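Local atomic coordinates of putative glycyl-glycine endopeptidase lytM (Ruminococcus gnavus, PDB entry 3NYY), a protein that probably acts as a metalloendopeptidase of the M23 family, a group that cuts peptides, notably those of bacterial cell walls. Residues Y174-D179 and H216-I221; E126-M131 and S231-P236; G138-V143 and G197-S202; T151-L156 and D179-L184. One frame throughout, in Å; residues are numbered along the deposited sequence. Where two conformers were deposited one is given.

Interaction 1. Residues Y174-D179 and H216-I221; sequences YYAHLD and HLHLGI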
loop_
_atom_site.group_PDB
_atom_site.type_symbol
_atom_site.label_atom_id
_atom_site.label_comp_id
_atom_site.label_asym_id
_atom_site.label_seq_id
_atom_site.Cartn_x
_atom_site.Cartn_y
_atom_site.Cartn_z
ATOM N N TYR A 174 -14.771 10.960 2.753
ATOM C CA TYR A 174 -15.367 9.744 3.242
ATOM C C TYR A 174 -14.388 8.979 4.078
ATOM O O TYR A 174 -13.310 8.689 3.591
ATOM C CB TYR A 174 -15.786 8.922 2.008
ATOM C CG TYR A 174 -16.352 7.537 2.244
ATOM C CD1 TYR A 174 -17.582 7.361 2.870
ATOM C CD2 TYR A 174 -15.680 6.403 1.816
ATOM C CE1 TYR A 174 -18.090 6.074 3.043
ATOM C CE2 TYR A 174 -16.211 5.148 1.976
ATOM C CZ TYR A 174 -17.420 4.987 2.586
ATOM O OH TYR A 174 -17.958 3.714 2.782
ATOM N N TYR A 175 -14.767 8.668 5.324
ATOM C CA TYR A 175 -13.877 8.005 6.292
ATOM C C TYR A 175 -14.579 6.735 6.728
ATOM O O TYR A 175 -15.663 6.788 7.324
ATOM C CB TYR A 175 -13.612 8.894 7.499
ATOM C CG TYR A 175 -13.029 10.256 7.178
ATOM C CD1 TYR A 175 -13.856 11.299 6.739
ATOM C CD2 TYR A 175 -11.683 10.534 7.408
ATOM C CE1 TYR A 175 -13.356 12.570 6.458
ATOM C CE2 TYR A 175 -11.172 11.789 7.145
ATOM C CZ TYR A 175 -11.997 12.814 6.654
ATOM O OH TYR A 175 -11.416 14.059 6.351
ATOM N N ALA A 176 -13.971 5.581 6.458
ATOM C CA ALA A 176 -14.620 4.281 6.649
ATOM C C ALA A 176 -13.810 3.269 7.479
ATOM O O ALA A 176 -12.604 3.432 7.731
ATOM C CB ALA A 176 -14.999 3.665 5.280
ATOM N N HIS A 177 -14.557 2.274 7.972
ATOM C CA HIS A 177 -14.087 1.142 8.801
ATOM C C HIS A 177 -13.721 1.526 10.224
ATOM O O HIS A 177 -13.008 0.753 10.899
ATOM C CB HIS A 177 -12.949 0.378 8.118
ATOM C CG HIS A 177 -13.268 -0.013 6.717
ATOM N ND1 HIS A 177 -14.343 -0.816 6.408
ATOM C CD2 HIS A 177 -12.723 0.358 5.534
ATOM C CE1 HIS A 177 -14.432 -0.943 5.090
ATOM N NE2 HIS A 177 -13.468 -0.234 4.538
ATOM N N LEU A 178 -14.247 2.670 10.693
ATOM C CA LEU A 178 -13.977 3.173 12.035
ATOM C C LEU A 178 -14.445 2.161 13.118
ATOM O O LEU A 178 -15.469 1.458 12.954
ATOM C CB LEU A 178 -14.673 4.525 12.293
ATOM C CG LEU A 178 -14.312 5.668 11.332
ATOM C CD1 LEU A 178 -15.257 6.890 11.619
ATOM C CD2 LEU A 178 -12.851 6.061 11.510
ATOM N N ASP A 179 -13.756 2.168 14.248
ATOM C CA ASP A 179 -14.152 1.324 15.379
ATOM C C ASP A 179 -15.222 2.041 16.172
ATOM O O ASP A 179 -16.100 1.417 16.804
ATOM C CB ASP A 179 -12.940 1.042 16.269
ATOM C CG ASP A 179 -13.247 0.041 17.371
ATOM O OD1 ASP A 179 -13.610 -1.112 17.021
ATOM O OD2 ASP A 179 -13.127 0.424 18.578
ATOM N N HIS A 216 -7.393 -0.343 9.388
ATOM C CA HIS A 216 -7.007 0.688 8.471
ATOM C C HIS A 216 -8.108 1.706 8.355
ATOM O O HIS A 216 -9.292 1.428 8.650
ATOM C CB HIS A 216 -6.728 0.100 7.073
ATOM C CG HIS A 216 -7.934 -0.364 6.324
ATOM N ND1 HIS A 216 -8.686 -1.471 6.674
ATOM C CD2 HIS A 216 -8.504 0.142 5.201
ATOM C CE1 HIS A 216 -9.694 -1.591 5.815
ATOM N NE2 HIS A 216 -9.590 -0.643 4.895
ATOM N N LEU A 217 -7.705 2.903 7.934
ATOM C CA LEU A 217 -8.687 3.924 7.536
ATOM C C LEU A 217 -8.835 3.872 6.030
ATOM O O LEU A 217 -7.847 4.015 5.302
ATOM C CB LEU A 217 -8.204 5.339 7.859
ATOM C CG LEU A 217 -9.091 6.459 7.327
ATOM C CD1 LEU A 217 -10.571 6.463 7.922
ATOM C CD2 LEU A 217 -8.403 7.836 7.570
ATOM N N HIS A 218 -10.055 3.651 5.536
ATOM C CA HIS A 218 -10.293 3.860 4.112
ATOM C C HIS A 218 -10.745 5.307 3.931
ATOM O O HIS A 218 -11.751 5.726 4.536
ATOM C CB HIS A 218 -11.333 2.889 3.540
ATOM C CG HIS A 218 -11.711 3.217 2.140
ATOM N ND1 HIS A 218 -10.990 2.747 1.061
ATOM C CD2 HIS A 218 -12.677 4.030 1.640
ATOM C CE1 HIS A 218 -11.516 3.252 -0.054
ATOM N NE2 HIS A 218 -12.558 4.006 0.264
ATOM N N LEU A 219 -10.019 6.043 3.086
ATOM C CA LEU A 219 -10.348 7.451 2.755
ATOM C C LEU A 219 -10.797 7.508 1.316
ATOM O O LEU A 219 -10.115 7.009 0.407
ATOM C CB LEU A 219 -9.155 8.367 2.966
ATOM C CG LEU A 219 -9.467 9.830 2.526
ATOM C CD1 LEU A 219 -10.358 10.438 3.719
ATOM C CD2 LEU A 219 -8.219 10.596 2.193
ATOM N N GLY A 220 -11.949 8.139 1.100
ATOM C CA GLY A 220 -12.435 8.445 -0.226
ATOM C C GLY A 220 -12.700 9.930 -0.355
ATOM O O GLY A 220 -12.956 10.614 0.615
ATOM N N ILE A 221 -12.573 10.428 -1.574
ATOM C CA ILE A 221 -12.971 11.826 -1.898
ATOM C C ILE A 221 -13.889 11.725 -3.091
ATOM O O ILE A 221 -13.511 11.135 -4.126
ATOM C CB ILE A 221 -11.759 12.701 -2.230
ATOM C CG1 ILE A 221 -10.800 12.733 -1.058
ATOM C CG2 ILE A 221 -12.222 14.170 -2.568
ATOM C CD1 ILE A 221 -9.453 13.454 -1.271
HETATM O O HOH W 1 -10.911 3.094 10.161
HETATM O O HOH W 2 -10.974 -0.745 2.539
#
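Y174-A176 and H216-I221 are neighbouring antiparallel strands, with Y174 opposite G220, Y175 opposite L219 and A176 opposite H218. Y174 N donates to G220 O at 2.8 Å and G220 N returns a bond to Y174 O at 2.9 Å. A176 N reaches H218 O at 2.9 Å, whereas the reverse bond from H218 N to A176 O is weak at 3.4 Å. Water 1 donates to both A176 O and H216 O where segment 174-179 turns its corner at H177. With CG anti to the backbone nitrogen (chi1 176°), the Y174 ring runs out beside H218, and the two rings meet rim to rim: Y174 CE2 is 3.7 Å from H218 CD2, the planes turned 74° apart. G220 lies at the edge of this ring, where a CB would crowd Y174 CD2. The HLH sequence matches the HxH signature of M23 peptidases, whose second histidine is a zinc ligand in relatives; here H218 ND1 is bonded to D129. On the other face of the sheet L219 CD1 sits over the Y175 ring, 4.0 Å from its centroid, in a CH-pi contact, and L217 CD1 packs on Y175 CB. Y175 OH is held by M145 N. At the corner, H177 CD2 approaches H216 NE2 to 3.4 Å, the imidazole planes 37° apart, while H218 CB abuts the edge of the H177 ring. Water 2, in the plane of the H216 ring, is 2.7 Å from H216 NE2 and accepts weakly from H177 NE2. The opposite nitrogens are tethered too, H177 ND1 to S202 O and H216 ND1 to P214 O.

Interaction 2. Residues E126-M131 and S231-P236; sequences EGTDIM and SVNPYP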
loop_
_atom_site.group_PDB
_atom_site.type_symbol
_atom_site.label_atom_id
_atom_site.label_comp_id
_atom_site.label_asym_id
_atom_site.label_seq_id
_atom_site.Cartn_x
_atom_site.Cartn_y
_atom_site.Cartn_z
ATOM N N GLU A 126 -13.581 3.280 -4.419
ATOM C CA GLU A 126 -12.150 3.430 -4.689
ATOM C C GLU A 126 -11.625 4.582 -3.836
ATOM O O GLU A 126 -12.295 5.611 -3.673
ATOM C CB GLU A 126 -11.941 3.786 -6.139
ATOM C CG GLU A 126 -12.485 2.779 -7.169
ATOM C CD GLU A 126 -13.910 3.071 -7.581
ATOM O OE1 GLU A 126 -14.586 3.974 -7.000
ATOM O OE2 GLU A 126 -14.400 2.366 -8.491
ATOM N N GLY A 127 -10.403 4.454 -3.330
ATOM C CA GLY A 127 -9.814 5.515 -2.501
ATOM C C GLY A 127 -8.397 5.168 -2.125
ATOM O O GLY A 127 -7.667 4.611 -2.970
ATOM N N THR A 128 -8.020 5.505 -0.900
ATOM C CA THR A 128 -6.688 5.199 -0.357
ATOM C C THR A 128 -6.895 4.540 1.003
ATOM O O THR A 128 -7.637 5.013 1.837
ATOM C CB THR A 128 -5.835 6.429 -0.219
ATOM O OG1 THR A 128 -5.723 7.078 -1.506
ATOM C CG2 THR A 128 -4.413 6.086 0.323
ATOM N N ASP A 129 -6.236 3.407 1.192
ATOM C CA ASP A 129 -6.252 2.651 2.450
ATOM C C ASP A 129 -5.033 2.959 3.284
ATOM O O ASP A 129 -3.906 2.679 2.891
ATOM C CB ASP A 129 -6.388 1.168 2.154
ATOM C CG ASP A 129 -7.715 0.846 1.487
ATOM O OD1 ASP A 129 -8.715 1.451 1.889
ATOM O OD2 ASP A 129 -7.744 0.084 0.509
ATOM N N ILE A 130 -5.255 3.599 4.421
ATOM C CA ILE A 130 -4.187 4.007 5.300
ATOM C C ILE A 130 -4.080 2.940 6.420
ATOM O O ILE A 130 -4.954 2.829 7.320
ATOM C CB ILE A 130 -4.418 5.375 5.825
ATOM C CG1 ILE A 130 -4.447 6.396 4.682
ATOM C CG2 ILE A 130 -3.309 5.736 6.815
ATOM C CD1 ILE A 130 -4.975 7.758 5.113
HETATM N N MSE A 131 -3.001 2.163 6.351
HETATM C CA MSE A 131 -2.829 0.971 7.164
HETATM C C MSE A 131 -2.181 1.241 8.482
HETATM O O MSE A 131 -1.178 1.955 8.566
HETATM C CB MSE A 131 -2.046 -0.121 6.415
HETATM C CG MSE A 131 -2.513 -0.387 4.963
HETATM SE SE MSE A 131 -4.263 -1.103 4.776
HETATM C CE MSE A 131 -4.223 -1.689 2.906
ATOM N N SER A 231 -15.887 9.111 -7.321
ATOM C CA SER A 231 -14.652 9.023 -6.563
ATOM C C SER A 231 -13.442 9.509 -7.385
ATOM O O SER A 231 -13.345 9.289 -8.601
ATOM C CB SER A 231 -14.427 7.577 -6.105
ATOM O OG SER A 231 -14.312 6.689 -7.231
ATOM N N VAL A 232 -12.522 10.161 -6.679
ATOM C CA VAL A 232 -11.226 10.598 -7.236
ATOM C C VAL A 232 -10.114 10.118 -6.329
ATOM O O VAL A 232 -10.344 9.870 -5.142
ATOM C CB VAL A 232 -11.169 12.150 -7.419
ATOM C CG1 VAL A 232 -12.338 12.610 -8.274
ATOM C CG2 VAL A 232 -11.154 12.857 -6.079
ATOM N N ASN A 233 -8.918 9.994 -6.877
ATOM C CA ASN A 233 -7.784 9.452 -6.133
ATOM C C ASN A 233 -7.341 10.372 -5.005
ATOM O O ASN A 233 -6.838 11.474 -5.283
ATOM C CB ASN A 233 -6.632 9.198 -7.104
ATOM C CG ASN A 233 -5.509 8.373 -6.517
ATOM O OD1 ASN A 233 -5.610 7.847 -5.382
ATOM N ND2 ASN A 233 -4.424 8.175 -7.337
ATOM N N PRO A 234 -7.423 9.903 -3.727
ATOM C CA PRO A 234 -6.937 10.775 -2.663
ATOM C C PRO A 234 -5.433 10.715 -2.454
ATOM O O PRO A 234 -4.908 11.496 -1.675
ATOM C CB PRO A 234 -7.604 10.186 -1.404
ATOM C CG PRO A 234 -8.702 9.328 -1.904
ATOM C CD PRO A 234 -8.179 8.755 -3.188
ATOM N N TYR A 235 -4.738 9.789 -3.101
ATOM C CA TYR A 235 -3.349 9.581 -2.772
ATOM C C TYR A 235 -2.487 10.855 -2.894
ATOM O O TYR A 235 -1.768 11.210 -1.950
ATOM C CB TYR A 235 -2.753 8.411 -3.593
ATOM C CG TYR A 235 -1.279 8.201 -3.353
ATOM C CD1 TYR A 235 -0.871 7.434 -2.265
ATOM C CD2 TYR A 235 -0.295 8.786 -4.171
ATOM C CE1 TYR A 235 0.463 7.216 -1.998
ATOM C CE2 TYR A 235 1.083 8.547 -3.872
ATOM C CZ TYR A 235 1.414 7.781 -2.765
ATOM O OH TYR A 235 2.751 7.503 -2.395
ATOM N N PRO A 236 -2.567 11.578 -4.033
ATOM C CA PRO A 236 -1.662 12.746 -4.118
ATOM C C PRO A 236 -1.923 13.863 -3.098
ATOM O O PRO A 236 -0.952 14.436 -2.536
ATOM C CB PRO A 236 -1.819 13.196 -5.592
ATOM C CG PRO A 236 -2.224 11.882 -6.315
ATOM C CD PRO A 236 -3.172 11.252 -5.333
HETATM O O HOH W 3 -11.872 8.404 -3.379
HETATM O O HOH W 4 -5.145 5.502 -3.862
#
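The entry into strand 128-132, which carries the end of the HxxxD signature of M23 peptidases at D129, packs here through E126, G127 and T128 against the S231-Y235 stretch that leads from a strand into helix 235-240. S231 OG donates to E126 OE1 at 2.7 Å, meeting it 48° out of the carboxylate plane. A bend at chi2 (90°) turns the E126 carboxylate toward the serine, and its other oxygen, OE2, forms a salt bridge with R117. Further along, P234 lies against the glycine and the threonine: its CD is 3.7 Å from G127 CA and 3.4 Å from T128 OG1. Water 4 ties the polar atoms around the proline together, accepting from T128 OG1 at 2.9 Å and donating to G127 O and to N233 OD1. That same N233 OD1 caps the helix start by accepting from Y235 N at 3.1 Å, a nearly straight bond (165°) that comes from above the amide plane, while N233 ND2 is bonded to D111. Strand 216-225 runs between the two partners, paired with T128 through L219 and with V232 through I221; W113 of helix 113-117 touches E126, S231 and N233, and L238 of helix 235-240 packs on T128.

Interaction 3. Residues G138-V143 and G197-S202; sequences GYYPVV and GYMGDS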
loop_
_atom_site.group_PDB
_atom_site.type_symbol
_atom_site.label_atom_id
_atom_site.label_comp_id
_atom_site.label_asym_id
_atom_site.label_seq_id
_atom_site.Cartn_x
_atom_site.Cartn_y
_atom_site.Cartn_z
ATOM N N GLY A 138 -9.456 1.022 17.576
ATOM C CA GLY A 138 -9.723 1.933 18.686
ATOM C C GLY A 138 -8.507 2.624 19.273
ATOM O O GLY A 138 -8.557 3.083 20.425
ATOM N N TYR A 139 -7.423 2.677 18.516
ATOM C CA TYR A 139 -6.145 3.210 18.972
ATOM C C TYR A 139 -5.694 4.468 18.216
ATOM O O TYR A 139 -5.406 5.481 18.840
ATOM C CB TYR A 139 -5.068 2.130 18.903
ATOM C CG TYR A 139 -3.688 2.632 19.205
ATOM C CD1 TYR A 139 -3.272 2.876 20.515
ATOM C CD2 TYR A 139 -2.792 2.849 18.191
ATOM C CE1 TYR A 139 -1.988 3.351 20.787
ATOM C CE2 TYR A 139 -1.524 3.343 18.429
ATOM C CZ TYR A 139 -1.116 3.570 19.743
ATOM O OH TYR A 139 0.160 4.043 19.943
ATOM N N TYR A 140 -5.639 4.394 16.886
ATOM C CA TYR A 140 -5.321 5.558 16.066
ATOM C C TYR A 140 -6.529 6.476 15.949
ATOM O O TYR A 140 -7.577 6.072 15.435
ATOM C CB TYR A 140 -4.909 5.157 14.639
ATOM C CG TYR A 140 -3.605 4.462 14.484
ATOM C CD1 TYR A 140 -3.524 3.080 14.663
ATOM C CD2 TYR A 140 -2.464 5.180 14.185
ATOM C CE1 TYR A 140 -2.314 2.422 14.515
ATOM C CE2 TYR A 140 -1.241 4.529 14.037
ATOM C CZ TYR A 140 -1.184 3.170 14.201
ATOM O OH TYR A 140 0.065 2.563 14.036
ATOM N N PRO A 141 -6.420 7.739 16.409
ATOM C CA PRO A 141 -7.506 8.668 16.099
ATOM C C PRO A 141 -7.568 8.989 14.608
ATOM O O PRO A 141 -6.554 8.861 13.903
ATOM C CB PRO A 141 -7.157 9.933 16.888
ATOM C CG PRO A 141 -5.915 9.592 17.681
ATOM C CD PRO A 141 -5.311 8.396 17.113
ATOM N N VAL A 142 -8.756 9.370 14.160
ATOM C CA VAL A 142 -9.020 9.848 12.802
ATOM C C VAL A 142 -9.610 11.237 12.966
ATOM O O VAL A 142 -10.594 11.424 13.680
ATOM C CB VAL A 142 -9.952 8.893 12.050
ATOM C CG1 VAL A 142 -10.340 9.496 10.708
ATOM C CG2 VAL A 142 -9.255 7.486 11.875
ATOM N N VAL A 143 -8.956 12.223 12.335
ATOM C CA VAL A 143 -9.371 13.601 12.375
ATOM C C VAL A 143 -9.756 14.085 10.995
ATOM O O VAL A 143 -9.334 13.543 9.962
ATOM C CB VAL A 143 -8.283 14.511 12.954
ATOM C CG1 VAL A 143 -7.927 14.069 14.364
ATOM C CG2 VAL A 143 -7.050 14.585 12.039
ATOM N N GLY A 197 -13.392 10.015 14.940
ATOM C CA GLY A 197 -13.564 8.679 15.498
ATOM C C GLY A 197 -12.198 8.023 15.592
ATOM O O GLY A 197 -11.189 8.721 15.579
ATOM N N TYR A 198 -12.190 6.700 15.739
ATOM C CA TYR A 198 -10.952 5.931 15.846
ATOM C C TYR A 198 -10.917 4.896 14.786
ATOM O O TYR A 198 -11.940 4.262 14.462
ATOM C CB TYR A 198 -10.789 5.265 17.226
ATOM C CG TYR A 198 -10.567 6.324 18.287
ATOM C CD1 TYR A 198 -11.661 6.984 18.861
ATOM C CD2 TYR A 198 -9.288 6.690 18.670
ATOM C CE1 TYR A 198 -11.467 7.970 19.807
ATOM C CE2 TYR A 198 -9.096 7.687 19.617
ATOM C CZ TYR A 198 -10.171 8.319 20.168
ATOM O OH TYR A 198 -9.948 9.315 21.123
HETATM N N MSE A 199 -9.714 4.738 14.227
HETATM C CA MSE A 199 -9.457 3.791 13.138
HETATM C C MSE A 199 -9.849 2.379 13.584
HETATM O O MSE A 199 -9.506 1.956 14.701
HETATM C CB MSE A 199 -7.998 3.796 12.776
HETATM C CG MSE A 199 -7.679 3.026 11.525
HETATM SE SE MSE A 199 -5.784 2.777 11.246
HETATM C CE MSE A 199 -5.388 4.532 10.721
ATOM N N GLY A 200 -10.553 1.642 12.732
ATOM C CA GLY A 200 -10.954 0.290 13.088
ATOM C C GLY A 200 -10.825 -0.737 11.978
ATOM O O GLY A 200 -10.078 -0.551 11.012
ATOM N N ASP A 201 -11.571 -1.829 12.163
ATOM C CA ASP A 201 -11.676 -2.893 11.184
ATOM C C ASP A 201 -13.099 -3.319 10.983
ATOM O O ASP A 201 -13.386 -4.497 10.734
ATOM C CB ASP A 201 -10.766 -4.066 11.574
ATOM C CG ASP A 201 -11.079 -4.670 12.944
ATOM O OD1 ASP A 201 -12.128 -4.337 13.573
ATOM O OD2 ASP A 201 -10.246 -5.505 13.397
ATOM N N SER A 202 -14.003 -2.349 11.072
ATOM C CA SER A 202 -15.424 -2.614 10.957
ATOM C C SER A 202 -15.854 -2.761 9.514
ATOM O O SER A 202 -15.385 -2.045 8.625
ATOM C CB SER A 202 -16.236 -1.538 11.671
ATOM O OG SER A 202 -16.166 -0.260 11.010
HETATM O O HOH W 5 -6.822 1.939 15.688
#
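A small three-stranded antiparallel sheet, with strand 195-198 between 141-143 and 180-181, is joined here along one side by P141 and V142 meeting Y198 and G197. P141 and Y198 form a non-hydrogen-bonded pair; V142 and G197 form the hydrogen-bonded one, in which V142 N reaches G197 O at 2.9 Å and the return bond from G197 N to V142 O is weak at 3.4 Å. Beyond the paired residues two loop bonds follow, M199 N donating to Y140 O at 2.8 Å and G138 N to M199 O at 3.0 Å. Water 5 also donates to M199 O and accepts from Y140 N, giving that carbonyl two donors. M199, modelled as selenomethionine, lies alongside Y140 in a Met-aromatic contact: SE is 4.7 Å from the ring centroid, obliquely placed at 37° off the normal. A bend at chi3 (-74°) folds CE back to 4.0 Å from Y140 CB. V142 CG2 also packs on M199 CB. Y198 turns its ring across P141, with CD2 3.7 Å from P141 CA, and its CB is 3.8 Å from G138 CA. Cutting Y198 back to an alanine keeps this CB but removes the ring, which would probably uncover one flank of P141 and open a gap beside the carbonyls of Y139 and Y140. Y140 OH finds its partner outside, at K134 N. All direct hydrogen bonds between the segments are backbone to backbone, while the side chains add apolar packing, which V142 and M199 extend to L217 of the larger sheet.

Interaction 4. Residues T151-L156 and D179-L184; sequences TEKGWL and DSYAEL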
loop_
_atom_site.group_PDB
_atom_site.type_symbol
_atom_site.label_atom_id
_atom_site.label_comp_id
_atom_site.label_asym_id
_atom_site.label_seq_id
_atom_site.Cartn_x
_atom_site.Cartn_y
_atom_site.Cartn_z
ATOM N N THR A 151 -22.273 15.145 6.863
ATOM C CA THR A 151 -23.292 14.863 5.851
ATOM C C THR A 151 -23.910 13.482 5.980
ATOM O O THR A 151 -25.098 13.303 5.692
ATOM C CB THR A 151 -22.667 14.981 4.445
ATOM O OG1 THR A 151 -22.129 16.294 4.301
ATOM C CG2 THR A 151 -23.676 14.686 3.324
ATOM N N GLU A 152 -23.072 12.488 6.326
ATOM C CA GLU A 152 -23.559 11.141 6.576
ATOM C C GLU A 152 -22.841 10.567 7.779
ATOM O O GLU A 152 -21.657 10.881 8.029
ATOM C CB GLU A 152 -23.357 10.245 5.343
ATOM C CG GLU A 152 -24.322 10.568 4.201
ATOM C CD GLU A 152 -24.154 9.686 2.978
ATOM O OE1 GLU A 152 -23.003 9.458 2.559
ATOM O OE2 GLU A 152 -25.178 9.232 2.421
ATOM N N LYS A 153 -23.542 9.722 8.525
ATOM C CA LYS A 153 -22.959 9.047 9.677
ATOM C C LYS A 153 -23.730 7.774 9.935
ATOM O O LYS A 153 -24.940 7.809 10.193
ATOM C CB LYS A 153 -22.989 9.914 10.910
ATOM C CG LYS A 153 -22.297 9.267 12.133
ATOM C CD LYS A 153 -22.745 9.962 13.404
ATOM C CE LYS A 153 -22.090 9.334 14.671
ATOM N NZ LYS A 153 -22.906 9.664 15.865
ATOM N N GLY A 154 -23.046 6.653 9.831
ATOM C CA GLY A 154 -23.665 5.359 10.155
ATOM C C GLY A 154 -23.032 4.215 9.426
ATOM O O GLY A 154 -22.041 4.372 8.729
ATOM N N TRP A 155 -23.648 3.045 9.570
ATOM C CA TRP A 155 -23.122 1.849 9.001
ATOM C C TRP A 155 -23.410 1.732 7.506
ATOM O O TRP A 155 -24.532 1.990 7.066
ATOM C CB TRP A 155 -23.815 0.649 9.669
ATOM C CG TRP A 155 -23.303 -0.683 9.220
ATOM C CD1 TRP A 155 -23.890 -1.522 8.323
ATOM C CD2 TRP A 155 -22.143 -1.343 9.695
ATOM N NE1 TRP A 155 -23.146 -2.669 8.197
ATOM C CE2 TRP A 155 -22.058 -2.574 9.030
ATOM C CE3 TRP A 155 -21.143 -1.001 10.615
ATOM C CZ2 TRP A 155 -20.998 -3.455 9.242
ATOM C CZ3 TRP A 155 -20.138 -1.904 10.859
ATOM C CH2 TRP A 155 -20.063 -3.098 10.178
ATOM N N LEU A 156 -22.421 1.251 6.781
ATOM C CA LEU A 156 -22.615 0.670 5.436
ATOM C C LEU A 156 -21.986 -0.710 5.404
ATOM O O LEU A 156 -20.941 -0.915 6.008
ATOM C CB LEU A 156 -21.981 1.521 4.330
ATOM C CG LEU A 156 -22.565 2.861 3.986
ATOM C CD1 LEU A 156 -21.716 3.533 2.852
ATOM C CD2 LEU A 156 -24.020 2.790 3.571
ATOM N N ASP A 179 -13.756 2.168 14.248
ATOM C CA ASP A 179 -14.152 1.324 15.379
ATOM C C ASP A 179 -15.222 2.041 16.172
ATOM O O ASP A 179 -16.100 1.417 16.804
ATOM C CB ASP A 179 -12.940 1.042 16.269
ATOM C CG ASP A 179 -13.247 0.041 17.371
ATOM O OD1 ASP A 179 -13.610 -1.112 17.021
ATOM O OD2 ASP A 179 -13.127 0.424 18.578
ATOM N N SER A 180 -15.155 3.365 16.173
ATOM C CA SER A 180 -16.111 4.173 16.891
ATOM C C SER A 180 -16.089 5.589 16.367
ATOM O O SER A 180 -15.145 5.980 15.638
ATOM C CB SER A 180 -15.757 4.178 18.376
ATOM O OG SER A 180 -14.596 4.938 18.624
ATOM N N TYR A 181 -17.105 6.363 16.761
ATOM C CA TYR A 181 -17.243 7.765 16.385
ATOM C C TYR A 181 -16.960 8.746 17.523
ATOM O O TYR A 181 -17.168 8.425 18.718
ATOM C CB TYR A 181 -18.645 8.030 15.949
ATOM C CG TYR A 181 -19.122 7.292 14.715
ATOM C CD1 TYR A 181 -18.574 7.512 13.484
ATOM C CD2 TYR A 181 -20.194 6.444 14.778
ATOM C CE1 TYR A 181 -19.065 6.890 12.379
ATOM C CE2 TYR A 181 -20.697 5.809 13.662
ATOM C CZ TYR A 181 -20.130 6.022 12.450
ATOM O OH TYR A 181 -20.673 5.385 11.326
ATOM N N ALA A 182 -16.547 9.949 17.128
ATOM C CA ALA A 182 -16.551 11.105 18.011
ATOM C C ALA A 182 -18.008 11.495 18.261
ATOM O O ALA A 182 -18.914 10.974 17.581
ATOM C CB ALA A 182 -15.768 12.232 17.367
ATOM N N GLU A 183 -18.262 12.415 19.210
ATOM C CA GLU A 183 -19.629 12.876 19.517
ATOM C C GLU A 183 -20.091 13.861 18.470
ATOM O O GLU A 183 -19.956 15.069 18.638
ATOM C CB GLU A 183 -19.696 13.533 20.894
ATOM C CG GLU A 183 -19.551 12.538 21.964
ATOM C CD GLU A 183 -19.789 13.099 23.351
ATOM O OE1 GLU A 183 -20.208 14.275 23.491
ATOM O OE2 GLU A 183 -19.560 12.342 24.295
ATOM N N LEU A 184 -20.601 13.330 17.365
ATOM C CA LEU A 184 -20.991 14.112 16.202
ATOM C C LEU A 184 -22.281 13.540 15.619
ATOM O O LEU A 184 -22.517 12.316 15.646
ATOM C CB LEU A 184 -19.909 14.084 15.111
ATOM C CG LEU A 184 -18.576 14.719 15.438
ATOM C CD1 LEU A 184 -17.531 14.299 14.381
ATOM C CD2 LEU A 184 -18.667 16.227 15.524
#
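The Y181 ring carries the K153 side chain across one face: CE stands 3.4 Å above the ring plane, displaced toward the rim and 3.8 Å from the centroid, in a CH-pi contact. CG lies farther along the ring, 3.9 Å from Y181 CZ, the lysine and the tyrosine running antiparallel. At the phenolic end Y181 OH comes beside the G154 backbone and is hydrogen-bonded to R162 O. The lysine reaches this far because CG is anti to the backbone N (chi1 -176°) and the chain beyond it is extended. Its ammonium thereby passes the ring and donates to L184 O at 2.7 Å, almost in line with the carbonyl (176°). Replacing K153 with alanine would probably leave L184 O without this donor and bare the face of Y181 that CE now covers. The contact lies on the surface. It links the end of strand 148-153, where the chain turns at G154, to strand 180-181 and the loop after it. Strand 162-166 pairs with 148-153, R162 bonding G154 through the backbone, and its I163 is touched by the side chains of Y181 and L184.

From the N terminus, the chain passes one segment of interactions 2, 3, 4 and 1 in turn. Interaction 4 closes first, at 179-184, sharing D179 with the end of 174-179; interaction 3 closes at 197-202, interaction 1 at 216-221 and interaction 2 at 231-236. Interaction 2 therefore encloses the other three and interaction 3 encloses interaction 4, while interaction 1 crosses both 3 and 4. Interactions 1 and 2 meet at H218 and D129 in the large sheet. Interactions 1 and 3 join through H177 and L178 bonded to S202, and Y198 pairs with D179 and S180, linking interaction 3 to 4 at the small sheet.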